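Local coordinates for BepE protein (PDB 4YK3) that is a VirB-translocated Bartonella effector, represented here by its BID domain, which probably serves as the signal for type IV secretion, at residues Q38-H43 with C110-G115. Residues are numbered along the deposited sequence; the frame is centred on the assembly and turned at random.
Sequences QQEVMH and CQALDG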
loop_
_atom_site.group_PDB
_atom_site.type_symbol
_atom_site.label_atom_id
_atom_site.label_comp_id
_atom_site.label_asym_id
_atom_site.label_seq_id
_atom_site.Cartn_x
_atom_site.Cartn_y
_atom_site.Cartn_z
ATOM N N GLN A 38 1.595 3.589 4.053
ATOM C CA GLN A 38 0.246 3.093 4.269
ATOM C C GLN A 38 -0.759 4.222 4.071
ATOM O O GLN A 38 -1.710 4.088 3.289
ATOM C CB GLN A 38 0.113 2.495 5.669
ATOM C CG GLN A 38 -1.133 1.641 5.888
ATOM C CD GLN A 38 -2.331 2.461 6.299
ATOM O OE1 GLN A 38 -2.198 3.640 6.620
ATOM N NE2 GLN A 38 -3.513 1.842 6.293
ATOM N N GLN A 39 -0.539 5.331 4.774
ATOM C CA GLN A 39 -1.369 6.519 4.610
ATOM C C GLN A 39 -1.392 7.032 3.171
ATOM O O GLN A 39 -2.422 7.517 2.690
ATOM C CB GLN A 39 -0.901 7.629 5.537
ATOM C CG GLN A 39 -1.199 7.357 6.998
ATOM C CD GLN A 39 -2.683 7.160 7.252
ATOM O OE1 GLN A 39 -3.462 8.115 7.232
ATOM N NE2 GLN A 39 -3.082 5.915 7.496
ATOM N N GLU A 40 -0.258 6.915 2.489
ATOM C CA GLU A 40 -0.147 7.332 1.092
ATOM C C GLU A 40 -1.005 6.464 0.172
ATOM O O GLU A 40 -1.704 6.963 -0.713
ATOM C CB GLU A 40 1.316 7.269 0.646
ATOM C CG GLU A 40 1.608 8.055 -0.594
ATOM C CD GLU A 40 1.666 9.541 -0.330
ATOM O OE1 GLU A 40 1.873 9.910 0.841
ATOM O OE2 GLU A 40 1.502 10.325 -1.292
ATOM N N VAL A 41 -0.921 5.151 0.372
ATOM C CA VAL A 41 -1.746 4.214 -0.367
ATOM C C VAL A 41 -3.228 4.556 -0.171
ATOM O O VAL A 41 -3.978 4.570 -1.136
ATOM C CB VAL A 41 -1.436 2.762 0.056
ATOM C CG1 VAL A 41 -2.489 1.787 -0.486
ATOM C CG2 VAL A 41 -0.040 2.362 -0.429
ATOM N N MET A 42 -3.648 4.843 1.063
ATOM C CA MET A 42 -5.069 5.105 1.300
ATOM C C MET A 42 -5.518 6.373 0.586
ATOM O O MET A 42 -6.642 6.444 0.076
ATOM C CB MET A 42 -5.379 5.225 2.793
ATOM C CG MET A 42 -5.138 3.942 3.567
ATOM S SD MET A 42 -5.451 4.126 5.327
ATOM C CE MET A 42 -7.178 4.622 5.328
ATOM N N HIS A 43 -4.652 7.381 0.577
ATOM C CA HIS A 43 -4.977 8.626 -0.106
ATOM C C HIS A 43 -5.250 8.359 -1.587
ATOM O O HIS A 43 -6.254 8.791 -2.139
ATOM C CB HIS A 43 -3.846 9.643 0.042
ATOM C CG HIS A 43 -4.016 10.856 -0.816
ATOM N ND1 HIS A 43 -4.840 11.905 -0.469
ATOM C CD2 HIS A 43 -3.477 11.183 -2.013
ATOM C CE1 HIS A 43 -4.795 12.829 -1.411
ATOM N NE2 HIS A 43 -3.974 12.416 -2.359
ATOM N N CYS A 110 0.368 3.244 -7.658
ATOM C CA CYS A 110 1.336 2.168 -7.859
ATOM C C CYS A 110 2.685 2.442 -7.160
ATOM O O CYS A 110 3.244 1.553 -6.520
ATOM C CB CYS A 110 1.554 1.942 -9.354
ATOM S SG CYS A 110 0.035 1.376 -10.152
ATOM N N GLN A 111 3.179 3.670 -7.275
ATOM C CA GLN A 111 4.381 4.100 -6.561
ATOM C C GLN A 111 4.213 3.985 -5.057
ATOM O O GLN A 111 5.085 3.476 -4.382
ATOM C CB GLN A 111 4.737 5.548 -6.880
ATOM C CG GLN A 111 5.137 5.850 -8.295
ATOM C CD GLN A 111 5.617 7.286 -8.434
ATOM O OE1 GLN A 111 5.188 8.012 -9.329
ATOM N NE2 GLN A 111 6.490 7.708 -7.526
ATOM N N ALA A 112 3.103 4.497 -4.534
ATOM C CA ALA A 112 2.863 4.473 -3.100
ATOM C C ALA A 112 2.835 3.038 -2.600
ATOM O O ALA A 112 3.381 2.733 -1.545
ATOM C CB ALA A 112 1.580 5.174 -2.765
ATOM N N LEU A 113 2.241 2.155 -3.395
ATOM C CA LEU A 113 2.110 0.750 -3.033
ATOM C C LEU A 113 3.433 -0.002 -3.105
ATOM O O LEU A 113 3.731 -0.826 -2.236
ATOM C CB LEU A 113 1.081 0.074 -3.936
ATOM C CG LEU A 113 0.589 -1.309 -3.509
ATOM C CD1 LEU A 113 0.011 -1.285 -2.109
ATOM C CD2 LEU A 113 -0.484 -1.772 -4.494
ATOM N N ASP A 114 4.204 0.268 -4.156
ATOM C CA ASP A 114 5.577 -0.206 -4.257
ATOM C C ASP A 114 6.387 0.246 -3.052
ATOM O O ASP A 114 7.136 -0.531 -2.476
ATOM C CB ASP A 114 6.245 0.309 -5.532
ATOM C CG ASP A 114 5.810 -0.448 -6.753
ATOM O OD1 ASP A 114 4.682 -0.976 -6.738
ATOM O OD2 ASP A 114 6.587 -0.508 -7.733
ATOM N N GLY A 115 6.243 1.519 -2.702
ATOM C CA GLY A 115 6.902 2.082 -1.534
ATOM C C GLY A 115 6.500 1.366 -0.251
ATOM O O GLY A 115 7.362 1.009 0.560
#
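Val-41 turns CG2 opposite its own carbonyl carbon and beside its backbone N (CG1 is anti to N, chi1 168°), and that one methyl reaches the backbone of Ala-112 and the side chain of Leu-113. This is an interhelical contact of the BID domain's four-helix bundle, joining helix 32-49 to the long helix 97-129. The two run nearly antiparallel, at 155°, and their local axes approach to 8.4 Å. The small side chain of Ala-112 is consistent with so close an approach: its CB points at the partner helix, and its CA lies 5.4 Å from the CA of Val-41. CG2 of Val-41 rests on the peptide joining Ala-112 to Leu-113, 3.6 Å from Ala-112 O and 3.7 Å from Leu-113 CA. From there it also meets the branch end of Leu-113, whose CD1 is 4.0 Å from that same CG2. Glu-40 also meets the Ala-112 methyl, through its aliphatic stem alone. The chain bends at chi2 (76°), leading the carboxylate away from helix 97-129, and OE2 is hydrogen-bonded to Trp-44 NE1 one turn further along its own helix; this bond should help keep the stem in place. The side-chain contacts are carbon to carbon, with the Val-41 methyl also against the Ala-112 carbonyl, and they lie largely buried, close to the centre of the chain. Helix 69-78 packs on Leu-113 through Leu-72 and Val-76, while Met-59 of helix 56-64 and Tyr-116 of helix 97-129 touch Val-41. The methyl of Ala-112 sits between both neighbours on helix 32-49, with CB 4.0 Å from Val-41 CG2 and 3.6 Å from Glu-40 CG.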